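Local coordinates for protein GH5 (Bacteroidetes bacterium AC2a, PDB 4YHE) that probably hydrolyses the beta-glucosidic bonds of cellulose and related glucans, as a family 5 glycoside hydrolase (endoglucanase) built on a beta/alpha barrel, at residues Glu160-Ile165 with Gln191-Ala196; Lys203-Tyr208 with Glu229-Asn234; Ala272-Leu277 with Phe314-Lys319. All blocks are in the same frame, centred on the assembly; numbering follows the deposited sequence.

Contact 1: residues Glu160-Ile165 with Gln191-Ala196; sequences ETLNEI and QVCVDA
Thr161 and Cys193 meet with aliphatic and sulfur atoms, and the flat groups lie to one side, on helix 181-199: the amide of Gln191 and the carboxylate of Asp195, one turn apart. NE2 of Gln191 donates to OD1 of Asp195 over 2.9 Å. The acceptor lies nearly in the plane of the amide, 9° out of it, whereas the donor approaches from above the carboxylate, 37° out of that plane. Across the contact, Thr161 presents its methyl: Thr161 CG2 lies 3.5 Å from Cys193 CB, a close approach for two carbons. The torsion explains this choice of branch, since with chi1 at 52° CG2 stands beside the backbone N and OG1 is turned to another partner, hydrogen-bonding with Asn190 OD1. Cys193 SG runs on past the threonine, 4.1 Å from Thr161 CB, and ends 4.2 Å from Leu162 CD2. The pairing joins the chain just beyond the fourth barrel strand, 157-160, to the outer helix that follows it. The same loop continues into the Asn163-Glu164 pair, which fits the Asn-Glu signature carrying the acid/base in family 5 enzymes. The meeting of the two segments is buried and apolar, through a methyl, a methylene and a sulfur; the polar tie of Thr161 to the same helix comes at Asn190, and its carbonyl is bound by Trp143 NE1 of helix 129-149.

Contact 2: residues Lys203-Tyr208 with Glu229-Asn234; sequences KNETRY and EDVVPN
Tyr208 and Asn234 bring together two loops of the beta/alpha barrel, each leading into a strand: loop 203-208 runs into strand 209-212, and loop 229-234 precedes strand 236-242. From CB, Tyr208 turns its CG beside the backbone N (chi1 -72°), and the ring comes abreast of the other loop only at its far half. Tyr208 CE1 is 3.5 Å from Asn234 O, approached obliquely. At the tip, Tyr208 OH accepts from a water at 2.8 Å, which also donates to Asn234 O at 2.6 Å, so one water bridges side chain and backbone; Phe10 stacks on the ring. Nearer the surface, Glu205 lays OE1 3.8 Å from Val231 CG2, a meeting of carboxylate and methyl without polar pairing. Within 203-208, Arg207 grips Asn204 side-on, NE and NH2 both reaching OD1 from the same face of the amide, with OD1 only 3° from the guanidinium plane. Arg198 of helix 181-199 bonds to the carbonyls of Asn204 and Arg207 and forms a salt bridge with Asp230, tying both loops to that helix. The shortest direct approach between the loops is Val232 CG2 to Glu205 O, 3.4 Å.

Contact 3: residues Ala272-Leu277 with Phe314-Lys319; sequences AYVGML and FRYICK
Tyr273 O accepts a hydrogen bond from the backbone N of Leu277, 3.1 Å away, a helical bond that sets the two residues one turn apart, both with CB directed at the helix carrying Ile317. The Tyr273 ring takes Ile317 on one face: Ile317 CG2 stands 3.6 Å from the ring centroid and 7° off the normal, a CH-pi contact. Ile317 then runs obliquely along the ring, with CD1 3.6 Å from Tyr273 OH. Its chi1 of 74° puts CG1 between the backbone N and the carbonyl carbon and leaves CG2 to cover the ring. Met276 CE, 3.8 Å above the plane, covers the opposite face toward the rim, and Leu277 CD1 lies at the edge. The two segments belong to consecutive outer helices of the barrel, 270-285 and 304-323, joined through strand 291-296; their segment axes pass 10.5 Å apart, with N-to-C directions 23° from parallel. With an alanine in place of Tyr273, Ile317 CG2 and Met276 CE would probably face a gap, and Ser242 OG would lose its weak hydrogen bond with the phenol. Farther from the barrel, Val274 crosses Tyr316 at about a right angle, Val274 CG2 meeting Tyr316 CE2 at 3.8 Å. Leu277 CD1 also approaches the backbone of the second helix, 4.2 Å from Ile317 O.

Contacts 1 and 3 are buried and pack outer-helix side chains, whereas contact 2 lies at the surface, its centre about 20 Å from the chain's centre. Contact 1 sets a loop against helix 181-199 through small groups; contact 3 joins two helices through an aromatic face, on the opposite side of the chain's centre. In contact 2 one water spans the loops, beside a few methyl contacts. Contacts 1 and 2 are neighbours: both loops of contact 2 are bonded to Arg198 of helix 181-199, Gln191 OE1 lies 2.8 Å from Glu229 N, a probable hydrogen bond, and Val194 packs on Asp230. Contact 3 touches neither, its nearest atoms about 12 Å from contact 1 and about 19 Å from contact 2.

Contact 1: residues Glu160-Ile165 with Gln191-Ala196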
loop_
_atom_site.group_PDB
_atom_site.type_symbol
_atom_site.label_atom_id
_atom_site.label_comp_id
_atom_site.label_asym_id
_atom_site.label_seq_id
_atom_site.Cartn_x
_atom_site.Cartn_y
_atom_site.Cartn_z
ATOM N N GLU A 160 3.167 -4.964 7.601
ATOM C CA GLU A 160 3.958 -4.418 6.512
ATOM C C GLU A 160 5.054 -3.556 7.145
ATOM O O GLU A 160 4.749 -2.635 7.901
ATOM C CB GLU A 160 3.057 -3.628 5.595
ATOM C CG GLU A 160 3.743 -2.885 4.463
ATOM C CD GLU A 160 2.743 -2.010 3.729
ATOM O OE1 GLU A 160 1.868 -2.545 2.983
ATOM O OE2 GLU A 160 2.819 -0.782 3.951
ATOM N N THR A 161 6.310 -3.887 6.864
ATOM C CA THR A 161 7.432 -3.400 7.664
ATOM C C THR A 161 7.605 -1.892 7.664
ATOM O O THR A 161 7.935 -1.302 8.708
ATOM C CB THR A 161 8.772 -4.021 7.222
ATOM O OG1 THR A 161 8.973 -3.860 5.816
ATOM C CG2 THR A 161 8.795 -5.484 7.543
ATOM N N LEU A 162 7.463 -1.312 6.476
ATOM C CA LEU A 162 7.760 0.079 6.177
ATOM C C LEU A 162 6.856 0.486 5.023
ATOM O O LEU A 162 6.237 -0.369 4.391
ATOM C CB LEU A 162 9.200 0.227 5.699
ATOM C CG LEU A 162 10.274 -0.357 6.603
ATOM C CD1 LEU A 162 11.611 -0.375 5.885
ATOM C CD2 LEU A 162 10.367 0.521 7.831
ATOM N N ASN A 163 6.807 1.777 4.747
ATOM C CA ASN A 163 6.032 2.313 3.648
ATOM C C ASN A 163 6.876 2.664 2.401
ATOM O O ASN A 163 7.282 1.756 1.649
ATOM C CB ASN A 163 5.178 3.476 4.133
ATOM C CG ASN A 163 4.211 3.964 3.080
ATOM O OD1 ASN A 163 3.577 3.148 2.377
ATOM N ND2 ASN A 163 4.128 5.293 2.912
ATOM N N GLU A 164 7.127 3.950 2.161
ATOM C CA GLU A 164 7.770 4.386 0.933
ATOM C C GLU A 164 9.102 4.998 1.321
ATOM O O GLU A 164 9.161 6.163 1.702
ATOM C CB GLU A 164 6.898 5.396 0.194
ATOM C CG GLU A 164 5.623 4.786 -0.419
ATOM C CD GLU A 164 4.858 5.772 -1.282
ATOM O OE1 GLU A 164 5.114 6.996 -1.153
ATOM O OE2 GLU A 164 3.987 5.329 -2.075
ATOM N N ILE A 165 10.158 4.214 1.236
ATOM C CA ILE A 165 11.464 4.672 1.739
ATOM C C ILE A 165 12.256 5.210 0.557
ATOM O O ILE A 165 12.308 4.588 -0.521
ATOM C CB ILE A 165 12.175 3.523 2.486
ATOM C CG1 ILE A 165 11.334 3.079 3.689
ATOM C CG2 ILE A 165 13.595 3.905 2.888
ATOM C CD1 ILE A 165 11.045 4.175 4.696
ATOM N N GLN A 191 15.281 -6.473 6.937
ATOM C CA GLN A 191 15.758 -7.634 7.708
ATOM C C GLN A 191 15.529 -7.428 9.209
ATOM O O GLN A 191 15.015 -8.312 9.898
ATOM C CB GLN A 191 17.240 -7.896 7.436
ATOM C CG GLN A 191 17.805 -9.154 8.078
ATOM C CD GLN A 191 17.185 -10.404 7.526
ATOM O OE1 GLN A 191 17.382 -10.737 6.364
ATOM N NE2 GLN A 191 16.426 -11.106 8.347
ATOM N N VAL A 192 15.917 -6.259 9.692
ATOM C CA VAL A 192 15.740 -5.885 11.095
ATOM C C VAL A 192 14.256 -5.916 11.529
ATOM O O VAL A 192 13.937 -6.428 12.599
ATOM C CB VAL A 192 16.412 -4.521 11.336
ATOM C CG1 VAL A 192 15.873 -3.806 12.562
ATOM C CG2 VAL A 192 17.930 -4.727 11.454
ATOM N N CYS A 193 13.351 -5.443 10.669
ATOM C CA CYS A 193 11.925 -5.479 10.981
ATOM C C CYS A 193 11.420 -6.912 11.073
ATOM O O CYS A 193 10.728 -7.251 12.028
ATOM C CB CYS A 193 11.097 -4.650 9.976
ATOM S SG CYS A 193 11.480 -2.885 10.065
ATOM N N VAL A 194 11.770 -7.743 10.087
ATOM C CA VAL A 194 11.385 -9.151 10.095
ATOM C C VAL A 194 11.936 -9.853 11.375
ATOM O O VAL A 194 11.201 -10.558 12.058
ATOM C CB VAL A 194 11.874 -9.876 8.812
ATOM C CG1 VAL A 194 11.672 -11.382 8.917
ATOM C CG2 VAL A 194 11.146 -9.337 7.584
ATOM N N ASP A 195 13.199 -9.622 11.700
ATOM C CA ASP A 195 13.806 -10.213 12.887
ATOM C C ASP A 195 12.950 -9.867 14.130
ATOM O O ASP A 195 12.531 -10.754 14.881
ATOM C CB ASP A 195 15.238 -9.692 13.084
ATOM C CG ASP A 195 16.241 -10.235 12.036
ATOM O OD1 ASP A 195 15.929 -11.167 11.246
ATOM O OD2 ASP A 195 17.350 -9.685 12.013
ATOM N N ALA A 196 12.677 -8.577 14.307
ATOM C CA ALA A 196 11.869 -8.068 15.434
ATOM C C ALA A 196 10.483 -8.713 15.524
ATOM O O ALA A 196 10.048 -9.134 16.608
ATOM C CB ALA A 196 11.736 -6.560 15.355
#

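Contact 2: residues Lys203-Tyr208 with Glu229-Asn234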
loop_
_atom_site.group_PDB
_atom_site.type_symbol
_atom_site.label_atom_id
_atom_site.label_comp_id
_atom_site.label_asym_id
_atom_site.label_seq_id
_atom_site.Cartn_x
_atom_site.Cartn_y
_atom_site.Cartn_z
ATOM N N LYS A 203 1.784 -15.825 17.645
ATOM C CA LYS A 203 1.399 -15.964 16.253
ATOM C C LYS A 203 2.210 -15.078 15.307
ATOM O O LYS A 203 2.082 -15.212 14.110
ATOM C CB LYS A 203 -0.092 -15.757 16.101
ATOM C CG LYS A 203 -0.880 -16.846 16.841
ATOM C CD LYS A 203 -2.366 -16.565 16.777
ATOM C CE LYS A 203 -3.184 -17.594 17.545
ATOM N NZ LYS A 203 -4.614 -17.193 17.613
ATOM N N ASN A 204 3.061 -14.203 15.840
ATOM C CA ASN A 204 4.013 -13.501 14.980
ATOM C C ASN A 204 5.001 -14.467 14.313
ATOM O O ASN A 204 5.713 -14.066 13.392
ATOM C CB ASN A 204 4.783 -12.462 15.757
ATOM C CG ASN A 204 3.882 -11.426 16.369
ATOM O OD1 ASN A 204 3.181 -10.707 15.657
ATOM N ND2 ASN A 204 3.866 -11.360 17.692
ATOM N N GLU A 205 5.071 -15.716 14.805
ATOM C CA GLU A 205 5.980 -16.722 14.260
ATOM C C GLU A 205 5.705 -17.061 12.822
ATOM O O GLU A 205 6.635 -17.280 12.067
ATOM C CB GLU A 205 5.925 -18.037 15.062
ATOM C CG GLU A 205 6.847 -19.161 14.543
ATOM C CD GLU A 205 8.323 -18.951 14.898
ATOM O OE1 GLU A 205 8.700 -17.785 15.175
ATOM O OE2 GLU A 205 9.113 -19.942 14.921
ATOM N N THR A 206 4.437 -17.165 12.464
ATOM C CA THR A 206 4.045 -17.580 11.129
ATOM C C THR A 206 3.153 -16.556 10.427
ATOM O O THR A 206 2.465 -16.891 9.470
ATOM C CB THR A 206 3.266 -18.887 11.224
ATOM O OG1 THR A 206 2.170 -18.672 12.105
ATOM C CG2 THR A 206 4.158 -19.976 11.789
ATOM N N ARG A 207 3.143 -15.327 10.935
ATOM C CA ARG A 207 2.400 -14.229 10.317
ATOM C C ARG A 207 3.025 -13.898 8.955
ATOM O O ARG A 207 4.258 -13.929 8.815
ATOM C CB ARG A 207 2.496 -12.983 11.218
ATOM C CG ARG A 207 1.703 -11.782 10.723
ATOM C CD ARG A 207 1.699 -10.584 11.683
ATOM N NE ARG A 207 1.491 -10.890 13.099
ATOM C CZ ARG A 207 0.403 -11.436 13.641
ATOM N NH1 ARG A 207 -0.646 -11.779 12.913
ATOM N NH2 ARG A 207 0.367 -11.652 14.953
ATOM N N TYR A 208 2.191 -13.581 7.972
ATOM C CA TYR A 208 2.674 -12.978 6.730
ATOM C C TYR A 208 3.209 -11.586 6.969
ATOM O O TYR A 208 2.577 -10.786 7.647
ATOM C CB TYR A 208 1.599 -12.949 5.692
ATOM C CG TYR A 208 1.322 -14.325 5.173
ATOM C CD1 TYR A 208 2.120 -14.871 4.177
ATOM C CD2 TYR A 208 0.295 -15.087 5.683
ATOM C CE1 TYR A 208 1.895 -16.151 3.704
ATOM C CE2 TYR A 208 0.051 -16.369 5.212
ATOM C CZ TYR A 208 0.868 -16.895 4.231
ATOM O OH TYR A 208 0.647 -18.149 3.718
ATOM N N GLU A 229 16.116 -12.898 5.155
ATOM C CA GLU A 229 16.238 -14.258 5.702
ATOM C C GLU A 229 15.229 -14.412 6.833
ATOM O O GLU A 229 15.179 -13.566 7.712
ATOM C CB GLU A 229 17.648 -14.477 6.230
ATOM C CG GLU A 229 18.695 -14.534 5.142
ATOM C CD GLU A 229 18.497 -15.727 4.212
ATOM O OE1 GLU A 229 18.594 -16.878 4.689
ATOM O OE2 GLU A 229 18.230 -15.528 3.007
ATOM N N ASP A 230 14.408 -15.461 6.778
ATOM C CA ASP A 230 13.296 -15.614 7.696
ATOM C C ASP A 230 13.482 -16.915 8.489
ATOM O O ASP A 230 14.211 -17.806 8.051
ATOM C CB ASP A 230 11.966 -15.647 6.930
ATOM C CG ASP A 230 10.767 -15.205 7.791
ATOM O OD1 ASP A 230 10.934 -14.977 9.023
ATOM O OD2 ASP A 230 9.661 -15.095 7.227
ATOM N N VAL A 231 12.794 -17.011 9.625
ATOM C CA VAL A 231 12.861 -18.189 10.511
ATOM C C VAL A 231 11.889 -19.273 10.095
ATOM O O VAL A 231 11.912 -20.384 10.637
ATOM C CB VAL A 231 12.582 -17.828 11.985
ATOM C CG1 VAL A 231 13.514 -16.720 12.451
ATOM C CG2 VAL A 231 11.121 -17.462 12.205
ATOM N N VAL A 232 11.007 -18.937 9.181
ATOM C CA VAL A 232 10.057 -19.885 8.605
ATOM C C VAL A 232 9.966 -19.606 7.128
ATOM O O VAL A 232 10.325 -18.506 6.696
ATOM C CB VAL A 232 8.647 -19.741 9.180
ATOM C CG1 VAL A 232 8.594 -20.319 10.584
ATOM C CG2 VAL A 232 8.210 -18.277 9.186
ATOM N N PRO A 233 9.518 -20.600 6.351
ATOM C CA PRO A 233 9.438 -20.464 4.917
ATOM C C PRO A 233 8.078 -19.947 4.442
ATOM O O PRO A 233 7.054 -20.172 5.075
ATOM C CB PRO A 233 9.667 -21.912 4.423
ATOM C CG PRO A 233 9.012 -22.741 5.470
ATOM C CD PRO A 233 9.323 -22.010 6.766
ATOM N N ASN A 234 8.103 -19.240 3.324
ATOM C CA ASN A 234 6.914 -18.841 2.618
ATOM C C ASN A 234 5.948 -17.954 3.394
ATOM O O ASN A 234 4.749 -18.051 3.214
ATOM C CB ASN A 234 6.194 -20.078 2.077
ATOM C CG ASN A 234 7.136 -21.027 1.402
ATOM O OD1 ASN A 234 7.441 -22.106 1.928
ATOM N ND2 ASN A 234 7.628 -20.630 0.252
HETATM O O HOH W 1 2.823 -19.862 3.362
#

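Contact 3: residues Ala272-Leu277 with Phe314-Lys319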
loop_
_atom_site.group_PDB
_atom_site.type_symbol
_atom_site.label_atom_id
_atom_site.label_comp_id
_atom_site.label_asym_id
_atom_site.label_seq_id
_atom_site.Cartn_x
_atom_site.Cartn_y
_atom_site.Cartn_z
ATOM N N ALA A 272 2.204 -0.726 -21.275
ATOM C CA ALA A 272 3.141 -0.332 -20.217
ATOM C C ALA A 272 2.738 -0.904 -18.852
ATOM O O ALA A 272 3.554 -1.455 -18.139
ATOM C CB ALA A 272 3.229 1.162 -20.161
ATOM N N TYR A 273 1.465 -0.784 -18.507
ATOM C CA TYR A 273 1.014 -1.195 -17.185
ATOM C C TYR A 273 1.127 -2.711 -17.052
ATOM O O TYR A 273 1.638 -3.223 -16.063
ATOM C CB TYR A 273 -0.406 -0.673 -16.892
ATOM C CG TYR A 273 -0.738 -0.627 -15.402
ATOM C CD1 TYR A 273 -0.938 -1.782 -14.685
ATOM C CD2 TYR A 273 -0.792 0.586 -14.707
ATOM C CE1 TYR A 273 -1.229 -1.753 -13.320
ATOM C CE2 TYR A 273 -1.076 0.633 -13.355
ATOM C CZ TYR A 273 -1.291 -0.552 -12.657
ATOM O OH TYR A 273 -1.556 -0.526 -11.290
ATOM N N VAL A 274 0.706 -3.438 -18.079
ATOM C CA VAL A 274 0.872 -4.878 -18.093
ATOM C C VAL A 274 2.317 -5.324 -18.021
ATOM O O VAL A 274 2.639 -6.309 -17.322
ATOM C CB VAL A 274 0.122 -5.515 -19.299
ATOM C CG1 VAL A 274 0.439 -6.981 -19.392
ATOM C CG2 VAL A 274 -1.385 -5.286 -19.152
ATOM N N GLY A 275 3.210 -4.571 -18.673
ATOM C CA GLY A 275 4.627 -4.894 -18.639
ATOM C C GLY A 275 5.127 -4.877 -17.197
ATOM O O GLY A 275 5.857 -5.764 -16.757
ATOM N N MET A 276 4.717 -3.848 -16.452
ATOM C CA MET A 276 5.136 -3.692 -15.082
ATOM C C MET A 276 4.635 -4.864 -14.266
ATOM O O MET A 276 5.361 -5.450 -13.471
ATOM C CB MET A 276 4.621 -2.372 -14.528
ATOM C CG MET A 276 4.966 -2.171 -13.069
ATOM S SD MET A 276 3.630 -2.788 -12.021
ATOM C CE MET A 276 2.492 -1.412 -12.283
ATOM N N LEU A 277 3.394 -5.247 -14.505
ATOM C CA LEU A 277 2.834 -6.378 -13.786
ATOM C C LEU A 277 3.560 -7.655 -14.138
ATOM O O LEU A 277 3.760 -8.495 -13.280
ATOM C CB LEU A 277 1.331 -6.507 -14.074
ATOM C CG LEU A 277 0.418 -5.361 -13.595
ATOM C CD1 LEU A 277 -0.992 -5.557 -14.122
ATOM C CD2 LEU A 277 0.424 -5.243 -12.074
ATOM N N PHE A 314 -9.551 1.071 -13.995
ATOM C CA PHE A 314 -9.705 0.147 -12.926
ATOM C C PHE A 314 -10.058 -1.258 -13.460
ATOM O O PHE A 314 -9.479 -2.233 -13.054
ATOM C CB PHE A 314 -10.787 0.625 -11.935
ATOM C CG PHE A 314 -10.416 1.879 -11.119
ATOM C CD1 PHE A 314 -9.116 2.182 -10.794
ATOM C CD2 PHE A 314 -11.404 2.720 -10.675
ATOM C CE1 PHE A 314 -8.808 3.315 -10.046
ATOM C CE2 PHE A 314 -11.123 3.827 -9.907
ATOM C CZ PHE A 314 -9.817 4.129 -9.592
ATOM N N ARG A 315 -11.025 -1.355 -14.361
ATOM C CA ARG A 315 -11.370 -2.670 -14.860
ATOM C C ARG A 315 -10.171 -3.354 -15.471
ATOM O O ARG A 315 -9.867 -4.495 -15.157
ATOM C CB ARG A 315 -12.475 -2.590 -15.892
ATOM C CG ARG A 315 -13.810 -2.184 -15.346
ATOM C CD ARG A 315 -14.915 -2.570 -16.347
ATOM N NE ARG A 315 -14.771 -1.880 -17.645
ATOM C CZ ARG A 315 -15.095 -0.610 -17.874
ATOM N NH1 ARG A 315 -15.599 0.146 -16.902
ATOM N NH2 ARG A 315 -14.923 -0.095 -19.087
ATOM N N TYR A 316 -9.473 -2.643 -16.330
ATOM C CA TYR A 316 -8.342 -3.234 -17.053
ATOM C C TYR A 316 -7.202 -3.655 -16.110
ATOM O O TYR A 316 -6.756 -4.802 -16.133
ATOM C CB TYR A 316 -7.836 -2.261 -18.107
ATOM C CG TYR A 316 -6.900 -2.885 -19.110
ATOM C CD1 TYR A 316 -7.398 -3.494 -20.271
ATOM C CD2 TYR A 316 -5.522 -2.897 -18.910
ATOM C CE1 TYR A 316 -6.558 -4.124 -21.159
ATOM C CE2 TYR A 316 -4.662 -3.509 -19.825
ATOM C CZ TYR A 316 -5.194 -4.105 -20.960
ATOM O OH TYR A 316 -4.380 -4.693 -21.896
ATOM N N ILE A 317 -6.691 -2.724 -15.291
ATOM C CA ILE A 317 -5.544 -3.067 -14.461
ATOM C C ILE A 317 -5.852 -4.123 -13.385
ATOM O O ILE A 317 -5.016 -4.979 -13.102
ATOM C CB ILE A 317 -4.858 -1.822 -13.837
ATOM C CG1 ILE A 317 -5.673 -1.217 -12.708
ATOM C CG2 ILE A 317 -4.523 -0.803 -14.935
ATOM C CD1 ILE A 317 -5.005 0.006 -12.079
ATOM N N CYS A 318 -7.050 -4.072 -12.813
ATOM C CA CYS A 318 -7.442 -5.017 -11.793
ATOM C C CYS A 318 -7.631 -6.431 -12.402
ATOM O O CYS A 318 -7.379 -7.420 -11.740
ATOM C CB CYS A 318 -8.688 -4.537 -11.074
ATOM S SG CYS A 318 -8.368 -3.005 -10.081
ATOM N N LYS A 319 -8.068 -6.486 -13.645
ATOM C CA LYS A 319 -8.165 -7.795 -14.344
ATOM C C LYS A 319 -6.759 -8.317 -14.563
ATOM O O LYS A 319 -6.429 -9.456 -14.224
ATOM C CB LYS A 319 -8.918 -7.685 -15.662
ATOM C CG LYS A 319 -8.939 -8.993 -16.445
ATOM C CD LYS A 319 -9.467 -10.140 -15.613
ATOM C CE LYS A 319 -9.907 -11.330 -16.492
ATOM N NZ LYS A 319 -9.829 -12.599 -15.716
#